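Long-range contacts in uncharacterized protein (Bacteroides eggerthii, PDB 4FTD), which is of unknown function but combines an immunoglobulin-like domain with a six-bladed beta-propeller and may take part in carbohydrate metabolism: residues V355-Q360 against A369-D374; I37-K42 against R97-L102; A268-K273 against I287-S292; R108-G113 against K448-D453. All coordinates share one frame; numbering follows the deposited sequence. Where two conformers were deposited one is given.

Interaction 1 of 4, residues V355-Q360 against A369-D374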
loop_
_atom_site.group_PDB
_atom_site.type_symbol
_atom_site.label_atom_id
_atom_site.label_comp_id
_atom_site.label_asym_id
_atom_site.label_seq_id
_atom_site.Cartn_x
_atom_site.Cartn_y
_atom_site.Cartn_z
ATOM N N VAL A 355 -4.471 -4.661 -0.841
ATOM C CA VAL A 355 -5.782 -5.261 -1.115
ATOM C C VAL A 355 -6.699 -4.969 0.039
ATOM O O VAL A 355 -6.237 -4.535 1.111
ATOM C CB VAL A 355 -5.717 -6.786 -1.343
ATOM C CG1 VAL A 355 -4.849 -7.135 -2.538
ATOM C CG2 VAL A 355 -5.268 -7.523 -0.085
ATOM N N CYS A 356 -8.012 -5.123 -0.187
ATOM C CA CYS A 356 -8.952 -5.165 0.940
ATOM C C CYS A 356 -9.704 -6.460 0.869
ATOM O O CYS A 356 -10.242 -6.806 -0.202
ATOM C CB CYS A 356 -9.928 -3.974 0.937
ATOM S SG CYS A 356 -10.938 -3.860 2.428
ATOM N N THR A 357 -9.775 -7.205 1.973
ATOM C CA THR A 357 -10.535 -8.465 1.919
ATOM C C THR A 357 -12.032 -8.096 2.123
ATOM O O THR A 357 -12.346 -7.283 2.974
ATOM C CB THR A 357 -10.014 -9.519 2.906
ATOM O OG1 THR A 357 -10.116 -8.936 4.189
ATOM C CG2 THR A 357 -8.506 -9.958 2.579
ATOM N N ALA A 358 -12.929 -8.690 1.332
ATOM C CA ALA A 358 -14.335 -8.235 1.223
ATOM C C ALA A 358 -15.294 -8.773 2.276
ATOM O O ALA A 358 -16.020 -8.009 2.949
ATOM C CB ALA A 358 -14.861 -8.546 -0.178
ATOM N N GLY A 359 -15.335 -10.094 2.429
ATOM C CA GLY A 359 -16.327 -10.675 3.318
ATOM C C GLY A 359 -17.724 -10.715 2.712
ATOM O O GLY A 359 -18.662 -10.181 3.286
ATOM N N GLN A 360 -17.855 -11.416 1.587
ATOM C CA GLN A 360 -19.117 -11.515 0.831
ATOM C C GLN A 360 -19.820 -12.773 1.240
ATOM O O GLN A 360 -19.285 -13.853 1.033
ATOM C CB GLN A 360 -18.827 -11.547 -0.682
ATOM C CG GLN A 360 -20.033 -11.696 -1.613
ATOM C CD GLN A 360 -20.955 -10.492 -1.593
ATOM O OE1 GLN A 360 -20.604 -9.449 -1.115
ATOM N NE2 GLN A 360 -22.158 -10.655 -2.115
ATOM N N ALA A 369 -10.292 -6.718 5.973
ATOM C CA ALA A 369 -9.127 -5.951 6.352
ATOM C C ALA A 369 -8.363 -5.344 5.194
ATOM O O ALA A 369 -8.328 -5.889 4.114
ATOM C CB ALA A 369 -8.180 -6.856 7.160
ATOM N N LEU A 370 -7.703 -4.220 5.465
ATOM C CA LEU A 370 -6.680 -3.698 4.568
ATOM C C LEU A 370 -5.523 -4.677 4.771
ATOM O O LEU A 370 -5.149 -4.940 5.915
ATOM C CB LEU A 370 -6.273 -2.281 4.980
ATOM C CG LEU A 370 -5.206 -1.487 4.230
ATOM C CD1 LEU A 370 -5.314 0.006 4.570
ATOM C CD2 LEU A 370 -3.834 -2.009 4.547
ATOM N N GLU A 371 -4.957 -5.209 3.686
ATOM C CA GLU A 371 -3.772 -6.065 3.773
ATOM C C GLU A 371 -2.729 -5.615 2.770
ATOM O O GLU A 371 -3.064 -5.197 1.671
ATOM C CB GLU A 371 -4.172 -7.531 3.552
ATOM C CG GLU A 371 -4.925 -8.070 4.758
ATOM C CD GLU A 371 -5.423 -9.487 4.624
ATOM O OE1 GLU A 371 -5.261 -10.107 3.554
ATOM O OE2 GLU A 371 -6.001 -9.976 5.614
ATOM N N VAL A 372 -1.467 -5.676 3.184
ATOM C CA VAL A 372 -0.336 -5.350 2.351
ATOM C C VAL A 372 0.563 -6.579 2.269
ATOM O O VAL A 372 0.908 -7.181 3.301
ATOM C CB VAL A 372 0.456 -4.164 2.929
ATOM C CG1 VAL A 372 1.583 -3.786 1.989
ATOM C CG2 VAL A 372 -0.474 -2.987 3.163
ATOM N N TYR A 373 0.932 -6.947 1.042
ATOM C CA TYR A 373 1.813 -8.062 0.782
ATOM C C TYR A 373 3.095 -7.537 0.190
ATOM O O TYR A 373 3.085 -6.575 -0.580
ATOM C CB TYR A 373 1.168 -9.048 -0.169
ATOM C CG TYR A 373 0.036 -9.774 0.452
ATOM C CD1 TYR A 373 0.252 -10.971 1.147
ATOM C CD2 TYR A 373 -1.253 -9.259 0.390
ATOM C CE1 TYR A 373 -0.782 -11.642 1.738
ATOM C CE2 TYR A 373 -2.304 -9.927 0.964
ATOM C CZ TYR A 373 -2.071 -11.112 1.630
ATOM O OH TYR A 373 -3.122 -11.746 2.200
ATOM N N ASP A 374 4.201 -8.164 0.548
ATOM C CA ASP A 374 5.517 -7.752 0.032
ATOM C C ASP A 374 5.807 -8.422 -1.309
ATOM O O ASP A 374 5.934 -9.643 -1.371
ATOM C CB ASP A 374 6.616 -8.105 1.022
ATOM C CG ASP A 374 7.935 -7.393 0.731
ATOM O OD1 ASP A 374 8.164 -6.861 -0.377
ATOM O OD2 ASP A 374 8.752 -7.352 1.657
#
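T357 meets the start of strand 369-374 with both branches of its side chain. Its hydroxyl lies between the backbone N and the carbonyl carbon (chi1 59°), which turns OG1 onto the neighbouring strand, where it accepts from A369 N at 2.9 Å. The N-H...O angle of 142° marks this as a bent bond. The T357 and E371 side chains cross at about a right angle, with T357 CG2 3.4 Å from E371 OE1, a methyl-to-carboxylate contact. On the same face, V355 and E371 form an antiparallel hydrogen-bonded pair, and their side chains slant past one another with V355 CG2 3.8 Å from E371 CB. V355 CG2 also touches the edge of the Y373 ring close to its plane, 4.0 Å from Y373 CE2. C356 and L370, a non-hydrogen-bonded pair, put their side chains on the other face, toward A433 of strand 426-435.

The backbone fixes this register. V355 N to E371 O and E371 N to V355 O are nearly straight, and T357 N gives A369 O a third bond, 2.9 Å long. The strands, 139° apart in direction, form a hairpin of the propeller.

All seven touching residues are buried, so the E371 carboxylate needs partners: S367 and Q399 both bind OE2, and S367 OG also bonds T357 OG1. S367, in the connecting loop, thus couples the two side chains. A buried acid held by neutral hydrogen-bonding groups would probably have a raised pKa, although the contact alone does not settle its ionisation.

Interaction 2 of 4, residues I37-K42 against R97-L102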
loop_
_atom_site.group_PDB
_atom_site.type_symbol
_atom_site.label_atom_id
_atom_site.label_comp_id
_atom_site.label_asym_id
_atom_site.label_seq_id
_atom_site.Cartn_x
_atom_site.Cartn_y
_atom_site.Cartn_z
ATOM N N ILE A 37 31.441 -0.459 26.111
ATOM C CA ILE A 37 32.039 -1.586 26.823
ATOM C C ILE A 37 31.039 -2.157 27.808
ATOM O O ILE A 37 30.502 -1.428 28.621
ATOM C CB ILE A 37 33.313 -1.161 27.591
ATOM C CG1 ILE A 37 34.294 -0.463 26.623
ATOM C CG2 ILE A 37 33.987 -2.380 28.247
ATOM C CD1 ILE A 37 35.269 0.477 27.276
ATOM N N ASP A 38 30.759 -3.449 27.699
ATOM C CA ASP A 38 29.937 -4.144 28.691
ATOM C C ASP A 38 30.919 -4.976 29.503
ATOM O O ASP A 38 31.343 -6.039 29.067
ATOM C CB ASP A 38 28.875 -5.018 28.023
ATOM C CG ASP A 38 27.855 -5.560 29.016
ATOM O OD1 ASP A 38 28.252 -5.929 30.144
ATOM O OD2 ASP A 38 26.653 -5.595 28.667
ATOM N N GLU A 39 31.290 -4.487 30.681
ATOM C CA GLU A 39 32.312 -5.151 31.493
ATOM C C GLU A 39 31.928 -6.538 32.008
ATOM O O GLU A 39 32.787 -7.407 32.096
ATOM C CB GLU A 39 32.733 -4.250 32.664
ATOM C CG GLU A 39 33.864 -4.820 33.529
ATOM C CD GLU A 39 35.147 -5.051 32.760
ATOM O OE1 GLU A 39 35.398 -4.301 31.796
ATOM O OE2 GLU A 39 35.906 -5.972 33.125
ATOM N N ALA A 40 30.660 -6.737 32.369
ATOM C CA ALA A 40 30.204 -8.035 32.889
ATOM C C ALA A 40 30.301 -9.087 31.788
ATOM O O ALA A 40 30.751 -10.210 32.036
ATOM C CB ALA A 40 28.776 -7.946 33.432
ATOM N N LYS A 41 29.912 -8.700 30.567
ATOM C CA LYS A 41 29.937 -9.603 29.401
ATOM C C LYS A 41 31.281 -9.609 28.654
ATOM O O LYS A 41 31.496 -10.453 27.779
ATOM C CB LYS A 41 28.802 -9.238 28.440
ATOM C CG LYS A 41 27.431 -9.469 29.058
ATOM C CD LYS A 41 26.306 -8.908 28.202
ATOM C CE LYS A 41 24.973 -9.048 28.934
ATOM N NZ LYS A 41 23.917 -8.201 28.323
ATOM N N LYS A 42 32.176 -8.680 29.016
ATOM C CA LYS A 42 33.484 -8.553 28.367
ATOM C C LYS A 42 33.301 -8.383 26.843
ATOM O O LYS A 42 33.894 -9.106 26.050
ATOM C CB LYS A 42 34.397 -9.761 28.688
ATOM C CG LYS A 42 34.477 -10.202 30.156
ATOM C CD LYS A 42 35.166 -9.216 31.103
ATOM C CE LYS A 42 34.941 -9.642 32.557
ATOM N NZ LYS A 42 35.025 -8.527 33.543
ATOM N N ARG A 97 48.708 -9.993 34.687
ATOM C CA ARG A 97 47.284 -10.279 34.506
ATOM C C ARG A 97 46.948 -9.882 33.129
ATOM O O ARG A 97 47.610 -9.027 32.565
ATOM C CB ARG A 97 46.424 -9.429 35.444
ATOM C CG ARG A 97 46.739 -9.638 36.905
ATOM C CD ARG A 97 45.802 -8.871 37.817
ATOM N NE ARG A 97 45.303 -9.817 38.801
ATOM C CZ ARG A 97 44.359 -10.726 38.556
ATOM N NH1 ARG A 97 43.764 -10.804 37.362
ATOM N NH2 ARG A 97 44.004 -11.568 39.520
ATOM N N TYR A 98 45.900 -10.460 32.593
ATOM C CA TYR A 98 45.406 -10.072 31.294
ATOM C C TYR A 98 43.895 -10.287 31.287
ATOM O O TYR A 98 43.390 -11.044 32.103
ATOM C CB TYR A 98 46.100 -10.852 30.173
ATOM C CG TYR A 98 45.666 -12.281 30.044
ATOM C CD1 TYR A 98 46.242 -13.287 30.823
ATOM C CD2 TYR A 98 44.657 -12.634 29.154
ATOM C CE1 TYR A 98 45.831 -14.620 30.718
ATOM C CE2 TYR A 98 44.227 -13.962 29.053
ATOM C CZ TYR A 98 44.834 -14.949 29.809
ATOM O OH TYR A 98 44.384 -16.256 29.695
ATOM N N LYS A 99 43.217 -9.639 30.353
ATOM C CA LYS A 99 41.768 -9.744 30.223
ATOM C C LYS A 99 41.421 -9.624 28.762
ATOM O O LYS A 99 41.899 -8.730 28.075
ATOM C CB LYS A 99 41.049 -8.656 31.027
ATOM C CG LYS A 99 39.519 -8.781 31.014
ATOM C CD LYS A 99 38.819 -7.719 31.853
ATOM C CE LYS A 99 38.858 -8.018 33.346
ATOM N NZ LYS A 99 38.419 -6.833 34.136
ATOM N N ASP A 100 40.584 -10.540 28.289
ATOM C CA ASP A 100 40.150 -10.556 26.894
ATOM C C ASP A 100 38.703 -10.046 26.747
ATOM O O ASP A 100 37.793 -10.486 27.447
ATOM C CB ASP A 100 40.244 -11.963 26.330
ATOM C CG ASP A 100 41.691 -12.411 26.028
ATOM O OD1 ASP A 100 42.629 -11.585 26.059
ATOM O OD2 ASP A 100 41.878 -13.617 25.721
ATOM N N TYR A 101 38.521 -9.095 25.835
ATOM C CA TYR A 101 37.215 -8.548 25.478
ATOM C C TYR A 101 36.941 -9.002 24.048
ATOM O O TYR A 101 37.864 -9.078 23.233
ATOM C CB TYR A 101 37.265 -7.002 25.525
ATOM C CG TYR A 101 37.359 -6.421 26.921
ATOM C CD1 TYR A 101 38.594 -6.271 27.560
ATOM C CD2 TYR A 101 36.226 -5.981 27.592
ATOM C CE1 TYR A 101 38.686 -5.721 28.827
ATOM C CE2 TYR A 101 36.318 -5.443 28.866
ATOM C CZ TYR A 101 37.557 -5.312 29.470
ATOM O OH TYR A 101 37.671 -4.778 30.732
ATOM N N LEU A 102 35.682 -9.311 23.753
ATOM C CA LEU A 102 35.244 -9.658 22.402
ATOM C C LEU A 102 34.746 -8.373 21.742
ATOM O O LEU A 102 33.696 -7.826 22.122
ATOM C CB LEU A 102 34.141 -10.726 22.424
ATOM C CG LEU A 102 34.683 -12.138 22.532
ATOM C CD1 LEU A 102 33.534 -13.154 22.590
ATOM C CD2 LEU A 102 35.605 -12.380 21.335
#
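E39 holds K99 and Y101 with the two oxygens of one carboxylate. Y101 OH donates to E39 OE1 at 2.6 Å on the syn lone pair, and OE1 lies at the ring edge near its plane, while the carboxylate itself is turned 68° from the ring. K99 NZ forms a salt bridge to E39 OE2 at 2.8 Å, meeting it on the syn side but 26° out of plane. In the conformer described, one of two for this side chain, K42 NZ would reach the same oxygen from the opposite face of that plane. There K42 NZ and K99 NZ are 3.8 Å apart, a closeness that the shared carboxylate probably offsets.

Further out, K42 NZ in this conformer also donates to E39 O within the same turn. The E39 chain leaves with CG anti to the backbone N and bends at chi2, which brings the carboxylate to K99 and Y101. I37 CG2 packs on Y101 CE2 at 3.9 Å. L102 N donates to K42 O at 2.9 Å with an angle of 171°, anchoring the backbone. At the head of the turn, D38 OD1 accepts from K41 N in an Asx motif.

The turn links strand 31-38 to strand 43-45, which runs parallel to and beside strand 98-106 in the mixed sheet of the immunoglobulin-like domain. Strand 85-93 flanks 98-106 on its other side. T15 O, just before strand 17-22, and L17 N, at its start, bond K99 NZ and Y101 OH respectively.

Interaction 3 of 4, residues A268-K273 against I287-S292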
loop_
_atom_site.group_PDB
_atom_site.type_symbol
_atom_site.label_atom_id
_atom_site.label_comp_id
_atom_site.label_asym_id
_atom_site.label_seq_id
_atom_site.Cartn_x
_atom_site.Cartn_y
_atom_site.Cartn_z
ATOM N N ALA A 268 -21.484 -11.905 -13.078
ATOM C CA ALA A 268 -20.057 -12.267 -13.249
ATOM C C ALA A 268 -19.839 -13.097 -14.528
ATOM O O ALA A 268 -19.135 -14.112 -14.517
ATOM C CB ALA A 268 -19.517 -13.000 -12.005
ATOM N N THR A 269 -20.499 -12.696 -15.613
ATOM C CA THR A 269 -20.269 -13.299 -16.938
ATOM C C THR A 269 -19.248 -12.486 -17.732
ATOM O O THR A 269 -18.592 -13.021 -18.616
ATOM C CB THR A 269 -21.538 -13.434 -17.793
ATOM O OG1 THR A 269 -22.055 -12.130 -18.065
ATOM C CG2 THR A 269 -22.610 -14.337 -17.100
ATOM N N GLU A 270 -19.124 -11.193 -17.454
ATOM C CA GLU A 270 -18.226 -10.355 -18.230
ATOM C C GLU A 270 -17.851 -9.096 -17.513
ATOM O O GLU A 270 -18.375 -8.802 -16.453
ATOM C CB GLU A 270 -18.911 -9.989 -19.587
ATOM C CG GLU A 270 -20.393 -9.505 -19.546
ATOM C CD GLU A 270 -20.598 -8.009 -19.261
ATOM O OE1 GLU A 270 -19.606 -7.294 -19.036
ATOM O OE2 GLU A 270 -21.768 -7.512 -19.269
ATOM N N PHE A 271 -16.941 -8.358 -18.139
ATOM C CA PHE A 271 -16.634 -6.978 -17.838
ATOM C C PHE A 271 -16.876 -6.159 -19.091
ATOM O O PHE A 271 -16.572 -6.594 -20.181
ATOM C CB PHE A 271 -15.163 -6.807 -17.484
ATOM C CG PHE A 271 -14.806 -7.226 -16.097
ATOM C CD1 PHE A 271 -14.320 -8.483 -15.851
ATOM C CD2 PHE A 271 -14.935 -6.350 -15.046
ATOM C CE1 PHE A 271 -13.987 -8.868 -14.582
ATOM C CE2 PHE A 271 -14.601 -6.728 -13.774
ATOM C CZ PHE A 271 -14.121 -7.988 -13.539
ATOM N N LEU A 272 -17.413 -4.967 -18.914
ATOM C CA LEU A 272 -17.406 -3.909 -19.921
ATOM C C LEU A 272 -16.118 -3.150 -19.669
ATOM O O LEU A 272 -15.892 -2.696 -18.575
ATOM C CB LEU A 272 -18.591 -2.951 -19.748
ATOM C CG LEU A 272 -19.963 -3.632 -19.916
ATOM C CD1 LEU A 272 -21.083 -2.589 -19.852
ATOM C CD2 LEU A 272 -20.051 -4.476 -21.202
ATOM N N LYS A 273 -15.243 -3.102 -20.666
ATOM C CA LYS A 273 -14.018 -2.293 -20.649
ATOM C C LYS A 273 -14.328 -0.982 -21.396
ATOM O O LYS A 273 -14.422 -0.967 -22.609
ATOM C CB LYS A 273 -12.849 -3.030 -21.331
ATOM C CG LYS A 273 -11.580 -2.204 -21.318
ATOM C CD LYS A 273 -10.329 -2.974 -21.675
ATOM C CE LYS A 273 -10.195 -3.162 -23.172
ATOM N NZ LYS A 273 -8.764 -3.285 -23.515
ATOM N N ILE A 287 -16.052 0.282 -26.580
ATOM C CA ILE A 287 -16.347 -0.509 -25.388
ATOM C C ILE A 287 -16.192 -1.956 -25.804
ATOM O O ILE A 287 -16.719 -2.343 -26.826
ATOM C CB ILE A 287 -17.769 -0.290 -24.852
ATOM C CG1 ILE A 287 -17.890 1.155 -24.325
ATOM C CG2 ILE A 287 -18.089 -1.349 -23.784
ATOM C CD1 ILE A 287 -19.292 1.598 -24.003
ATOM N N LYS A 288 -15.437 -2.705 -25.022
ATOM C CA LYS A 288 -15.225 -4.126 -25.251
ATOM C C LYS A 288 -15.896 -4.937 -24.139
ATOM O O LYS A 288 -15.939 -4.515 -22.975
ATOM C CB LYS A 288 -13.735 -4.480 -25.253
ATOM C CG LYS A 288 -12.835 -3.758 -26.240
ATOM C CD LYS A 288 -13.186 -3.970 -27.701
ATOM C CE LYS A 288 -12.137 -3.298 -28.588
ATOM N NZ LYS A 288 -12.744 -2.773 -29.842
ATOM N N VAL A 289 -16.409 -6.104 -24.498
ATOM C CA VAL A 289 -17.032 -7.040 -23.558
ATOM C C VAL A 289 -15.988 -8.135 -23.356
ATOM O O VAL A 289 -15.611 -8.794 -24.312
ATOM C CB VAL A 289 -18.344 -7.609 -24.123
ATOM C CG1 VAL A 289 -18.874 -8.726 -23.231
ATOM C CG2 VAL A 289 -19.372 -6.453 -24.299
ATOM N N LEU A 290 -15.493 -8.302 -22.133
ATOM C CA LEU A 290 -14.420 -9.261 -21.839
ATOM C C LEU A 290 -14.950 -10.392 -21.006
ATOM O O LEU A 290 -15.740 -10.156 -20.133
ATOM C CB LEU A 290 -13.295 -8.569 -21.076
ATOM C CG LEU A 290 -12.722 -7.304 -21.730
ATOM C CD1 LEU A 290 -11.747 -6.623 -20.767
ATOM C CD2 LEU A 290 -12.088 -7.613 -23.087
ATOM N N PRO A 291 -14.447 -11.617 -21.208
ATOM C CA PRO A 291 -14.953 -12.743 -20.424
ATOM C C PRO A 291 -14.534 -12.684 -18.944
ATOM O O PRO A 291 -13.415 -12.301 -18.619
ATOM C CB PRO A 291 -14.322 -13.950 -21.137
ATOM C CG PRO A 291 -12.997 -13.410 -21.583
ATOM C CD PRO A 291 -13.325 -12.026 -22.081
ATOM N N SER A 292 -15.475 -12.962 -18.048
ATOM C CA SER A 292 -15.186 -13.061 -16.605
ATOM C C SER A 292 -15.560 -14.477 -16.187
ATOM O O SER A 292 -15.621 -15.363 -17.036
ATOM C CB SER A 292 -16.001 -12.046 -15.836
ATOM O OG SER A 292 -15.709 -12.128 -14.464
HETATM O O HOH W 1 -17.469 -10.064 -14.020
#
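I287 opens the pairing with its CA 3.4 Å from K273 O. K288 follows as a hydrogen-bonded pair with K273: K273 N donates to K288 O at 2.8 Å and 173°, and K288 N returns a bond to K273 O. Their side chains run side by side, with K273 CE 4.1 Å from K288 CG. V289 sits on the other face, where CG2 lies 3.7 Å from L272 CD2, the two chains pointing the same way, and CG1 rests on E270 CB. L290 is paired with F271 by two bonds in the carbonyl planes, L290 N to F271 O being 2.8 Å long. L290 CD1 slants across K273 and touches K273 CB at 3.8 Å. S292 N donates to T269 O from above the carbonyl plane. S292 OG, anti to the backbone N (chi1 -179°), binds a water 2.7 Å away; that water donates to E270 O and lies over the rim of one F271 ring face.

This antiparallel hairpin forms the outer half of a four-stranded propeller blade. Two of its charged side chains have partners outside it: K273 is balanced by E325 and makes a cation-pi contact with F260, while the E270 carboxylate is held by hydrogen bonds from H245 NE2 and G242 N.

Interaction 4 of 4, residues R108-G113 against K448-D453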
loop_
_atom_site.group_PDB
_atom_site.type_symbol
_atom_site.label_atom_id
_atom_site.label_comp_id
_atom_site.label_asym_id
_atom_site.label_seq_id
_atom_site.Cartn_x
_atom_site.Cartn_y
_atom_site.Cartn_z
ATOM N N ARG A 108 27.463 -0.678 8.086
ATOM C CA ARG A 108 26.107 -0.159 7.890
ATOM C C ARG A 108 25.377 -0.998 6.858
ATOM O O ARG A 108 25.994 -1.486 5.917
ATOM C CB ARG A 108 26.141 1.281 7.434
ATOM C CG ARG A 108 26.566 2.196 8.555
ATOM C CD ARG A 108 26.799 3.572 8.030
ATOM N NE ARG A 108 25.573 4.096 7.460
ATOM C CZ ARG A 108 25.518 5.076 6.569
ATOM N NH1 ARG A 108 26.629 5.664 6.106
ATOM N NH2 ARG A 108 24.332 5.475 6.129
ATOM N N VAL A 109 24.072 -1.166 7.068
ATOM C CA VAL A 109 23.221 -1.957 6.200
ATOM C C VAL A 109 22.104 -1.022 5.733
ATOM O O VAL A 109 21.317 -0.574 6.558
ATOM C CB VAL A 109 22.652 -3.172 6.963
ATOM C CG1 VAL A 109 21.628 -3.922 6.122
ATOM C CG2 VAL A 109 23.791 -4.076 7.405
ATOM N N PRO A 110 22.039 -0.703 4.426
ATOM C CA PRO A 110 20.955 0.139 3.935
ATOM C C PRO A 110 19.612 -0.533 4.100
ATOM O O PRO A 110 19.546 -1.750 4.075
ATOM C CB PRO A 110 21.295 0.312 2.461
ATOM C CG PRO A 110 22.772 0.234 2.428
ATOM C CD PRO A 110 23.064 -0.884 3.388
ATOM N N VAL A 111 18.568 0.259 4.307
ATOM C CA VAL A 111 17.209 -0.257 4.480
ATOM C C VAL A 111 16.292 0.442 3.488
ATOM O O VAL A 111 16.555 1.571 3.076
ATOM C CB VAL A 111 16.713 -0.105 5.931
ATOM C CG1 VAL A 111 17.583 -0.931 6.868
ATOM C CG2 VAL A 111 16.730 1.355 6.348
ATOM N N PHE A 112 15.229 -0.250 3.090
ATOM C CA PHE A 112 14.334 0.208 2.037
ATOM C C PHE A 112 12.880 0.015 2.395
ATOM O O PHE A 112 12.546 -0.717 3.313
ATOM C CB PHE A 112 14.671 -0.528 0.742
ATOM C CG PHE A 112 16.092 -0.336 0.308
ATOM C CD1 PHE A 112 16.491 0.855 -0.280
ATOM C CD2 PHE A 112 17.042 -1.316 0.533
ATOM C CE1 PHE A 112 17.813 1.064 -0.655
ATOM C CE2 PHE A 112 18.382 -1.112 0.176
ATOM C CZ PHE A 112 18.763 0.085 -0.425
ATOM N N GLY A 113 12.026 0.711 1.660
ATOM C CA GLY A 113 10.600 0.598 1.805
ATOM C C GLY A 113 10.031 1.348 2.994
ATOM O O GLY A 113 10.658 2.229 3.553
ATOM N N LYS A 448 11.703 3.371 6.166
ATOM C CA LYS A 448 12.607 2.748 7.121
ATOM C C LYS A 448 13.866 3.612 7.274
ATOM O O LYS A 448 14.297 4.276 6.331
ATOM C CB LYS A 448 13.029 1.352 6.666
ATOM C CG LYS A 448 11.972 0.263 6.739
ATOM C CD LYS A 448 12.614 -1.121 6.592
ATOM C CE LYS A 448 11.568 -2.209 6.419
ATOM N NZ LYS A 448 10.777 -2.078 5.157
ATOM N N GLN A 449 14.424 3.590 8.473
ATOM C CA GLN A 449 15.640 4.300 8.841
ATOM C C GLN A 449 16.645 3.262 9.320
ATOM O O GLN A 449 16.238 2.291 9.957
ATOM C CB GLN A 449 15.333 5.250 9.996
ATOM C CG GLN A 449 14.455 6.421 9.618
ATOM C CD GLN A 449 15.153 7.352 8.653
ATOM O OE1 GLN A 449 16.358 7.523 8.718
ATOM N NE2 GLN A 449 14.397 7.957 7.753
ATOM N N GLU A 450 17.939 3.474 9.046
ATOM C CA GLU A 450 18.979 2.523 9.437
ATOM C C GLU A 450 18.943 2.260 10.931
ATOM O O GLU A 450 18.886 3.207 11.710
ATOM C CB GLU A 450 20.379 2.985 9.027
ATOM C CG GLU A 450 20.612 2.895 7.527
ATOM C CD GLU A 450 22.072 2.959 7.112
ATOM O OE1 GLU A 450 22.976 2.884 7.951
ATOM O OE2 GLU A 450 22.333 3.056 5.905
ATOM N N GLU A 451 18.937 0.973 11.306
ATOM C CA GLU A 451 18.827 0.550 12.697
ATOM C C GLU A 451 20.068 1.103 13.326
ATOM O O GLU A 451 21.111 0.470 13.285
ATOM C CB GLU A 451 18.753 -0.980 12.833
HETATM N N MSE A 452 19.957 2.338 13.821
HETATM C CA MSE A 452 21.064 3.055 14.430
HETATM C C MSE A 452 21.094 2.492 15.858
HETATM O O MSE A 452 20.677 3.125 16.834
HETATM C CB MSE A 452 20.861 4.580 14.364
HETATM C CG MSE A 452 22.157 5.366 14.350
HETATM SE SE MSE A 452 23.493 4.825 15.722
HETATM C CE MSE A 452 22.655 5.475 17.376
ATOM N N ASP A 453 21.600 1.261 15.922
ATOM C CA ASP A 453 21.713 0.450 17.125
ATOM C C ASP A 453 23.204 0.329 17.401
ATOM O O ASP A 453 23.940 1.324 17.354
ATOM C CB ASP A 453 21.027 -0.932 16.930
ATOM C CG ASP A 453 21.356 -1.605 15.562
ATOM O OD1 ASP A 453 22.504 -1.508 15.055
ATOM O OD2 ASP A 453 20.441 -2.230 14.980
ATOM O OXT ASP A 453 23.717 -0.755 17.641
HETATM O O HOH W 2 23.153 0.577 9.400
HETATM O O HOH W 3 20.345 -1.048 9.129
HETATM O O HOH W 4 19.370 3.062 4.205
HETATM O O HOH W 5 14.873 3.968 3.656
#
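R108 lays its guanidinium edge against the carboxylate of E450, the planes 43° apart. R108 NE gives E450 OE1 a nearly straight bond (2.9 Å, 168°) on the syn side, whereas NH2 to OE2 is weak, making the salt bridge lopsided. The bend at chi3 (61°) turns the guanidinium back toward E450. V109 is linked through water: one molecule accepts from V109 N and donates to E450 OE1 at 2.7 Å, and a second joins V109 O to E451 N. V111 points into the other segment, its CG2 3.5 Å from Q449 C and 3.7 Å from K448 CB, and a water bridges V111 O and K448 O. F112 offers its carbonyl O to K448 NZ, which donates in the carbonyl plane at 2.9 Å; A114 O is a second acceptor for that ammonium. G113 O closes the contact, accepting from K448 N at 3.0 Å.

Neither segment forms a regular strand. R108-G113 joins strand 98-106 of the immunoglobulin-like domain to strand 120-125 of the propeller, and the C-terminal tail leaves strand 439-446 to lie beside it. D50 of the former domain forms a salt bridge with R108 NH1, while N348 binds G113 at the propeller end.

How the interactions relate
The four contacts are separate, and none touches another. Interactions 1 and 3 belong to different propeller blades, with centres 24 Å apart and nearest atoms about 10 Å apart. Interaction 2 lies in the immunoglobulin-like domain, its centre 72 Å from that of interaction 3. Interaction 4 spans the linker between the domains: its nearest atoms are about 7 Å from interaction 1 and about 11 Å from interaction 2. Along the chain, interaction 4 closes a loop that contains interactions 1 and 3, bringing the C-terminal tail back to the segment that enters the propeller, whereas interaction 2 closes before it. No ligand or active site is established to which they could be related.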